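Local coordinates for transcriptional activator ToxR (Vibrio vulnificus, PDB 6UTC), which activates transcription as a membrane-spanning regulator, its periplasmic domain probably sensing bile salts and pairing with ToxS, at residues Pro34-Trp39 with Gly67-Gln72; Val61-Thr66 with Leu75-Thr80. All coordinates share one frame; numbering follows the deposited sequence.

Contact 1. Residues Pro34-Trp39 with Gly67-Gln72. With SO4 (sulfate ion), chain B.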
ATOM      1  N   PRO A  34      -7.644  12.032   6.133  1.00 13.16           N
ATOM      2  CA  PRO A  34      -8.964  12.065   5.491  1.00 13.45           C
ATOM      3  C   PRO A  34      -9.330  10.723   4.879  1.00 15.17           C
ATOM      4  O   PRO A  34      -8.471   9.834   4.704  1.00 15.30           O
ATOM      5  CB  PRO A  34      -8.786  13.136   4.398  1.00 15.67           C
ATOM      6  CG  PRO A  34      -7.670  14.009   4.885  1.00 18.95           C
ATOM      7  CD  PRO A  34      -6.742  13.070   5.604  1.00 14.61           C
ATOM      8  N   PRO A  35     -10.594  10.545   4.493  1.00 17.17           N
ATOM      9  CA  PRO A  35     -11.056   9.233   4.028  1.00 18.01           C
ATOM     10  C   PRO A  35     -10.352   8.770   2.758  1.00 15.89           C
ATOM     11  O   PRO A  35     -10.023   9.559   1.873  1.00 17.01           O
ATOM     12  CB  PRO A  35     -12.556   9.451   3.789  1.00 19.49           C
ATOM     13  CG  PRO A  35     -12.907  10.663   4.611  1.00 23.59           C
ATOM     14  CD  PRO A  35     -11.699  11.522   4.575  1.00 19.91           C
ATOM     15  N   LEU A  36     -10.131   7.458   2.687  1.00 16.43           N
ATOM     16  CA  LEU A  36      -9.489   6.830   1.542  1.00 16.95           C
ATOM     17  C   LEU A  36     -10.292   5.680   0.956  1.00 19.68           C
ATOM     18  O   LEU A  36      -9.810   5.030   0.025  1.00 17.93           O
ATOM     19  CB  LEU A  36      -8.089   6.332   1.925  1.00 17.83           C
ATOM     20  CG  LEU A  36      -7.067   7.431   2.177  1.00 14.84           C
ATOM     21  CD1 LEU A  36      -5.790   6.827   2.740  1.00 17.64           C
ATOM     22  CD2 LEU A  36      -6.777   8.210   0.892  1.00 17.40           C
ATOM     23  N   GLN A  37     -11.509   5.433   1.448  1.00 19.34           N
ATOM     24  CA  GLN A  37     -12.297   4.285   0.994  1.00 24.66           C
ATOM     25  C   GLN A  37     -12.382   4.188  -0.531  1.00 22.34           C
ATOM     26  O   GLN A  37     -12.332   3.086  -1.096  1.00 21.29           O
ATOM     27  CB  GLN A  37     -13.696   4.334   1.629  1.00 28.80           C
ATOM     28  CG  GLN A  37     -14.638   3.227   1.174  1.00 31.84           C
ATOM     29  CD  GLN A  37     -14.111   1.839   1.482  1.00 39.39           C
ATOM     30  OE1 GLN A  37     -13.509   1.608   2.531  1.00 43.65           O
ATOM     31  NE2 GLN A  37     -14.329   0.906   0.559  1.00 41.17           N
ATOM     32  N   ALA A  38     -12.483   5.324  -1.220  1.00 20.44           N
ATOM     33  CA  ALA A  38     -12.609   5.307  -2.674  1.00 22.78           C
ATOM     34  C   ALA A  38     -11.399   4.686  -3.367  1.00 20.30           C
ATOM     35  O   ALA A  38     -11.510   4.232  -4.512  1.00 21.91           O
ATOM     36  CB  ALA A  38     -12.826   6.722  -3.208  1.00 24.03           C
ATOM     37  N   TRP A  39     -10.246   4.672  -2.716  1.00 17.22           N
ATOM     38  CA  TRP A  39      -9.048   4.095  -3.303  1.00 16.13           C
ATOM     39  C   TRP A  39      -8.927   2.602  -3.065  1.00 15.60           C
ATOM     40  O   TRP A  39      -7.999   1.988  -3.588  1.00 13.84           O
ATOM     41  CB  TRP A  39      -7.810   4.778  -2.719  1.00 15.32           C
ATOM     42  CG  TRP A  39      -7.600   6.172  -3.216  1.00 14.34           C
ATOM     43  CD1 TRP A  39      -8.081   7.332  -2.661  1.00 13.99           C
ATOM     44  CD2 TRP A  39      -6.836   6.560  -4.357  1.00 13.47           C
ATOM     45  NE1 TRP A  39      -7.665   8.413  -3.404  1.00 15.39           N
ATOM     46  CE2 TRP A  39      -6.885   7.968  -4.440  1.00 15.12           C
ATOM     47  CE3 TRP A  39      -6.104   5.855  -5.316  1.00 14.82           C
ATOM     48  CZ2 TRP A  39      -6.243   8.680  -5.445  1.00 16.54           C
ATOM     49  CZ3 TRP A  39      -5.460   6.565  -6.322  1.00 16.57           C
ATOM     50  CH2 TRP A  39      -5.531   7.966  -6.371  1.00 17.03           C
ATOM     51  N   GLY A  67      -2.328  10.677   1.297  1.00 12.75           N
ATOM     52  CA  GLY A  67      -2.636  11.501   0.131  1.00 14.59           C
ATOM     53  C   GLY A  67      -4.009  11.172  -0.392  1.00 14.69           C
ATOM     54  O   GLY A  67      -4.967  11.079   0.378  1.00 14.12           O
ATOM     55  N   GLY A  68      -4.130  11.019  -1.709  1.00 13.53           N
ATOM     56  CA  GLY A  68      -5.377  10.542  -2.274  1.00 14.51           C
ATOM     57  C   GLY A  68      -6.506  11.537  -2.315  1.00 15.53           C
ATOM     58  O   GLY A  68      -7.624  11.172  -2.684  1.00 15.52           O
ATOM     59  N   GLN A  69      -6.268  12.790  -1.942  1.00 15.73           N
ATOM     60  CA  GLN A  69      -7.358  13.758  -1.989  1.00 16.41           C
ATOM     61  C   GLN A  69      -7.495  14.363  -3.376  1.00 18.23           C
ATOM     62  O   GLN A  69      -8.596  14.784  -3.759  1.00 21.28           O
ATOM     63  CB  GLN A  69      -7.189  14.782  -0.867  1.00 20.75           C
ATOM     64  CG  GLN A  69      -6.955  14.086   0.485  1.00 20.72           C
ATOM     65  CD  GLN A  69      -8.084  13.131   0.864  1.00 20.31           C
ATOM     66  OE1 GLN A  69      -9.204  13.560   1.098  1.00 20.46           O
ATOM     67  NE2 GLN A  69      -7.790  11.838   0.923  1.00 18.79           N
ATOM     68  N   GLY A  70      -6.415  14.374  -4.144  1.00 20.43           N
ATOM     69  CA  GLY A  70      -6.448  14.593  -5.572  1.00 19.48           C
ATOM     70  C   GLY A  70      -6.354  13.277  -6.314  1.00 20.66           C
ATOM     71  O   GLY A  70      -6.933  12.265  -5.902  1.00 23.22           O
ATOM     72  N   ASN A  71      -5.581  13.263  -7.396  1.00 20.38           N
ATOM     73  CA  ASN A  71      -5.514  12.084  -8.245  1.00 21.77           C
ATOM     74  C   ASN A  71      -4.315  11.190  -7.951  1.00 17.30           C
ATOM     75  O   ASN A  71      -4.058  10.262  -8.718  1.00 19.76           O
ATOM     76  CB  ASN A  71      -5.550  12.468  -9.728  1.00 25.75           C
ATOM     77  CG  ASN A  71      -4.353  13.291 -10.153  1.00 28.85           C
ATOM     78  OD1 ASN A  71      -3.445  13.558  -9.367  1.00 33.30           O
ATOM     79  ND2 ASN A  71      -4.348  13.704 -11.417  1.00 39.83           N
ATOM     80  N   GLN A  72      -3.594  11.437  -6.858  1.00 17.75           N
ATOM     81  CA  GLN A  72      -2.381  10.694  -6.533  1.00 16.57           C
ATOM     82  C   GLN A  72      -2.448  10.170  -5.105  1.00 14.78           C
ATOM     83  O   GLN A  72      -2.800  10.912  -4.180  1.00 17.25           O
ATOM     84  CB  GLN A  72      -1.139  11.568  -6.699  1.00 20.71           C
ATOM     85  CG  GLN A  72       0.154  10.786  -6.643  1.00 25.84           C
ATOM     86  CD  GLN A  72       1.330  11.531  -7.261  1.00 31.89           C
ATOM     87  OE1 GLN A  72       2.483  11.133  -7.092  1.00 37.72           O
ATOM     88  NE2 GLN A  72       1.044  12.620  -7.972  1.00 32.30           N
TER
HETATM   89  S   SO4 B 301     -11.844   5.892   5.562  1.00 21.94           S
HETATM   90  O1  SO4 B 301     -12.541   6.883   6.380  1.00 28.16           O
HETATM   91  O2  SO4 B 301     -10.446   6.278   5.402  1.00 20.42           O
HETATM   92  O3  SO4 B 301     -12.471   5.879   4.234  1.00 24.37           O
HETATM   93  O4  SO4 B 301     -11.955   4.585   6.197  1.00 26.44           O
HETATM   94  O   HOH W   1     -11.258  12.067   1.201  1.00 35.91           O
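The indole of W39 meets the 67-72 turn with its edge: the carbonyl oxygens of G68, G70 and N71 all lie close to the ring plane. At the pyrrole corner W39 NE1 donates to G68 O, 2.9 Å away, and lands on a lone pair in the carbonyl plane, the partner only 13° out of the indole plane. Further round the rim, W39 CZ2 lies 3.7 Å from G70 O and W39 CH2 3.6 Å from N71 O. The second flat group, the Q69 amide, uses its N-H edge. A chain bent at chi2 (-58°) folds it back toward P35, although its CB points away. Q69 NE2 donates to G67 O at 3.0 Å, within 1° of the amide plane, and more weakly to P35 O at 3.3 Å. One nitrogen thus links both segments and fixes the amide's rotation. On the other arm Q69 OE1 sits 3.4 Å from P34 CB, and a water donates to P35 O and sits unusually close to Q69 OE1. L36 CD2 lies against the same turn, 3.4 Å from G67 O and near Q69 NE2. G68, at positive phi, leaves no room for a side chain between W39 NE1 and L36 CD2. W39 also packs on L73 of strand 72-78 and I92 of strand 88-93. A sulfate, probably from the crystallisation liquor, is held by the backbone N-H groups of L36 and Q37 and by R17. The contact joins the glycine-rich turn of the 62-67/72-78 beta hairpin to the 3-10 segment leading into helix 40-52.

Contact 2. Residues Val61-Thr66 with Leu75-Thr80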
ATOM      1  N   VAL A  61       4.725  -6.385   5.776  0.61 14.40           N
ATOM      2  CA  VAL A  61       3.890  -6.423   6.972  0.61 17.07           C
ATOM      3  C   VAL A  61       2.705  -5.485   6.807  0.61 16.65           C
ATOM      4  O   VAL A  61       1.558  -5.818   7.140  0.61 14.22           O
ATOM      5  CB  VAL A  61       4.733  -6.036   8.207  0.61 16.83           C
ATOM      6  CG1 VAL A  61       3.867  -6.021   9.464  0.61 20.08           C
ATOM      7  CG2 VAL A  61       5.940  -6.961   8.374  0.61 17.90           C
ATOM      8  N   LYS A  62       2.963  -4.298   6.282  1.00 15.56           N
ATOM      9  CA  LYS A  62       1.948  -3.273   6.226  1.00 15.04           C
ATOM     10  C   LYS A  62       2.239  -2.379   5.049  1.00 15.88           C
ATOM     11  O   LYS A  62       3.345  -2.372   4.495  1.00 14.75           O
ATOM     12  CB  LYS A  62       1.886  -2.464   7.522  1.00 19.96           C
ATOM     13  CG  LYS A  62       3.182  -1.859   7.942  1.00 19.79           C
ATOM     14  CD  LYS A  62       3.132  -1.569   9.440  1.00 23.31           C
ATOM     15  CE  LYS A  62       4.481  -1.153   9.987  1.00 34.49           C
ATOM     16  NZ  LYS A  62       4.405  -1.019  11.469  1.00 38.13           N
ATOM     17  N   VAL A  63       1.213  -1.644   4.662  1.00 14.49           N
ATOM     18  CA  VAL A  63       1.320  -0.601   3.658  1.00 13.78           C
ATOM     19  C   VAL A  63       0.608   0.623   4.210  1.00 14.03           C
ATOM     20  O   VAL A  63      -0.533   0.527   4.688  1.00 15.01           O
ATOM     21  CB  VAL A  63       0.803  -1.035   2.266  1.00 14.46           C
ATOM     22  CG1 VAL A  63      -0.661  -1.379   2.275  1.00 18.39           C
ATOM     23  CG2 VAL A  63       1.113   0.031   1.219  1.00 16.65           C
ATOM     24  N   ILE A  64       1.308   1.747   4.229  1.00 13.16           N
ATOM     25  CA  ILE A  64       0.760   2.996   4.737  1.00 13.07           C
ATOM     26  C   ILE A  64       0.264   3.787   3.543  1.00 12.96           C
ATOM     27  O   ILE A  64       1.044   4.118   2.639  1.00 13.61           O
ATOM     28  CB  ILE A  64       1.807   3.815   5.504  1.00 13.89           C
ATOM     29  CG1 ILE A  64       2.616   2.930   6.458  1.00 17.83           C
ATOM     30  CG2 ILE A  64       1.136   5.017   6.205  1.00 17.08           C
ATOM     31  CD1 ILE A  64       1.820   2.247   7.491  1.00 20.98           C
ATOM     32  N   ALA A  65      -1.019   4.106   3.544  1.00 12.37           N
ATOM     33  CA  ALA A  65      -1.648   4.859   2.469  1.00 12.54           C
ATOM     34  C   ALA A  65      -1.890   6.291   2.928  1.00 12.28           C
ATOM     35  O   ALA A  65      -2.508   6.509   3.975  1.00 13.49           O
ATOM     36  CB  ALA A  65      -2.978   4.209   2.101  1.00 13.86           C
ATOM     37  N   THR A  66      -1.410   7.262   2.146  1.00 12.40           N
ATOM     38  CA  THR A  66      -1.622   8.674   2.439  1.00 12.78           C
ATOM     39  C   THR A  66      -1.846   9.448   1.146  1.00 13.16           C
ATOM     40  O   THR A  66      -1.591   8.964   0.038  1.00 13.84           O
ATOM     41  CB  THR A  66      -0.440   9.298   3.183  1.00 13.24           C
ATOM     42  OG1 THR A  66       0.734   9.182   2.382  1.00 13.99           O
ATOM     43  CG2 THR A  66      -0.214   8.635   4.527  1.00 15.62           C
ATOM     44  N   LEU A  75       1.683   5.010  -1.399  1.00 12.81           N
ATOM     45  CA  LEU A  75       1.676   3.752  -0.657  1.00 12.68           C
ATOM     46  C   LEU A  75       3.097   3.433  -0.221  1.00 14.20           C
ATOM     47  O   LEU A  75       4.001   3.349  -1.058  1.00 15.53           O
ATOM     48  CB  LEU A  75       1.146   2.611  -1.524  1.00 13.55           C
ATOM     49  CG  LEU A  75      -0.324   2.718  -1.910  1.00 13.06           C
ATOM     50  CD1 LEU A  75      -0.703   1.645  -2.922  1.00 17.65           C
ATOM     51  CD2 LEU A  75      -1.213   2.625  -0.684  1.00 15.50           C
ATOM     52  N   ASN A  76       3.291   3.257   1.074  1.00 12.86           N
ATOM     53  CA  ASN A  76       4.596   2.919   1.628  1.00 13.29           C
ATOM     54  C   ASN A  76       4.536   1.483   2.137  1.00 12.61           C
ATOM     55  O   ASN A  76       3.879   1.203   3.148  1.00 14.28           O
ATOM     56  CB  ASN A  76       4.975   3.902   2.732  1.00 15.44           C
ATOM     57  CG  ASN A  76       5.710   5.118   2.187  1.00 19.56           C
ATOM     58  OD1 ASN A  76       6.889   5.031   1.842  1.00 22.87           O
ATOM     59  ND2 ASN A  76       5.019   6.227   2.068  1.00 23.75           N
ATOM     60  N   TYR A  77       5.202   0.583   1.422  1.00 13.19           N
ATOM     61  CA  TYR A  77       5.269  -0.820   1.811  1.00 12.61           C
ATOM     62  C   TYR A  77       6.392  -1.016   2.811  1.00 13.43           C
ATOM     63  O   TYR A  77       7.547  -0.662   2.532  1.00 15.41           O
ATOM     64  CB  TYR A  77       5.526  -1.676   0.577  1.00 14.58           C
ATOM     65  CG  TYR A  77       4.294  -1.891  -0.264  1.00 13.65           C
ATOM     66  CD1 TYR A  77       3.424  -2.925   0.022  1.00 16.84           C
ATOM     67  CD2 TYR A  77       3.998  -1.053  -1.326  1.00 16.94           C
ATOM     68  CE1 TYR A  77       2.286  -3.135  -0.733  1.00 16.10           C
ATOM     69  CE2 TYR A  77       2.857  -1.256  -2.093  1.00 19.67           C
ATOM     70  CZ  TYR A  77       2.018  -2.305  -1.788  1.00 16.94           C
ATOM     71  OH  TYR A  77       0.878  -2.513  -2.544  1.00 18.23           O
ATOM     72  N   ILE A  78       6.057  -1.573   3.964  0.52 12.25           N
ATOM     73  CA  ILE A  78       7.008  -1.798   5.040  0.52 12.74           C
ATOM     74  C   ILE A  78       7.163  -3.297   5.236  0.52 13.76           C
ATOM     75  O   ILE A  78       6.169  -4.029   5.342  0.52 12.28           O
ATOM     76  CB  ILE A  78       6.567  -1.092   6.331  0.52 12.96           C
ATOM     77  CG1 ILE A  78       6.540   0.424   6.102  0.52 15.51           C
ATOM     78  CG2 ILE A  78       7.504  -1.455   7.481  0.52 14.62           C
ATOM     79  CD1 ILE A  78       5.812   1.214   7.171  0.52 16.71           C
ATOM     80  N   HIS A  79       8.405  -3.745   5.243  1.00 13.02           N
ATOM     81  CA  HIS A  79       8.745  -5.149   5.419  1.00 14.23           C
ATOM     82  C   HIS A  79       9.247  -5.405   6.834  1.00 13.05           C
ATOM     83  O   HIS A  79       9.451  -4.491   7.631  1.00 14.58           O
ATOM     84  CB  HIS A  79       9.789  -5.545   4.373  1.00 13.38           C
ATOM     85  CG  HIS A  79       9.257  -5.515   2.979  1.00 13.72           C
ATOM     86  ND1 HIS A  79       8.917  -6.656   2.286  1.00 15.86           N
ATOM     87  CD2 HIS A  79       8.956  -4.476   2.167  1.00 14.38           C
ATOM     88  CE1 HIS A  79       8.439  -6.317   1.100  1.00 17.15           C
ATOM     89  NE2 HIS A  79       8.446  -5.002   1.005  1.00 15.17           N
ATOM     90  N   THR A  80       9.442  -6.684   7.151  1.00 16.26           N
ATOM     91  CA  THR A  80      10.148  -6.999   8.381  1.00 16.43           C
ATOM     92  C   THR A  80      11.550  -6.394   8.315  1.00 17.12           C
ATOM     93  O   THR A  80      12.094  -6.148   7.235  1.00 15.83           O
ATOM     94  CB  THR A  80      10.252  -8.516   8.566  1.00 18.21           C
ATOM     95  OG1 THR A  80      11.032  -9.068   7.505  1.00 19.62           O
ATOM     96  CG2 THR A  80       8.867  -9.170   8.587  1.00 20.61           C
TER
HETATM   97  O   HOH W   2       2.112   6.644   2.756  1.00 19.19           O
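V63 reaches across to Y77, its partner in an antiparallel non-hydrogen-bonded pair with the CA atoms 4.4 Å apart. V63 CB stands over the CD1-CE1 side of the Y77 ring, 3.9 Å from Y77 CD1. With chi1 at 62°, CG1 lies between N and the carbonyl carbon and CG2 is anti to the backbone N. That puts V63 CG2 squarely over the phenol, 3.7 Å from the Y77 centroid and 2° off the ring normal, a CH-pi contact with all six ring carbons at nearly equal range. V63 CG2 also touches L75 CB at 3.8 Å, while V63 packs on V27 as well. L75 and Y77 pack on C46, V63 and Y77 on V47, and Y77 stacks with Y50, all of helix 40-52, which covers this face of the sheet. On the same face A65 CB meets L75 CD2. The two segments belong to the beta hairpin of strands 62-67 and 72-78, central in the mixed sheet, and it carries a classic beta bulge at its open end: V61 and K62 both face I78. I78 O accepts from V61 N at 2.8 Å and only weakly from K62 N, while I78 N returns a nearly straight bond to K62 O. The regular ladder then resumes with the reciprocal backbone bonds of I64 and N76. On the other face the extended K62 chain runs past I78, K62 CG 3.8 Å from I78 CB, and in the modelled conformer I78 CD1 also reaches I64 CG1. N76 OD1 is hydrogen-bonded to T89 on the next strand, whereas its ND2 donates to a water that in turn donates to I64 O at 2.7 Å.

From the N terminus the chain forms strands 16-22 and 25-30, then reaches 34-39, the first half of contact 1, before entering helix 40-52. Next comes 61-66, the first half of contact 2, on strand 62-67, and directly after it 67-72, which closes contact 1 over a 27-residue excursion holding the helix. Strand 72-78 then brings 75-80 back to close contact 2 across eight residues. The segments therefore alternate and the two closures cross. Contact 2 joins the two strands of the hairpin; contact 1 ties its turn to the lead-in of helix 40-52. Their centres are about 16 Å apart, yet they touch where L36 CD1 packs 3.5 Å from A65 O.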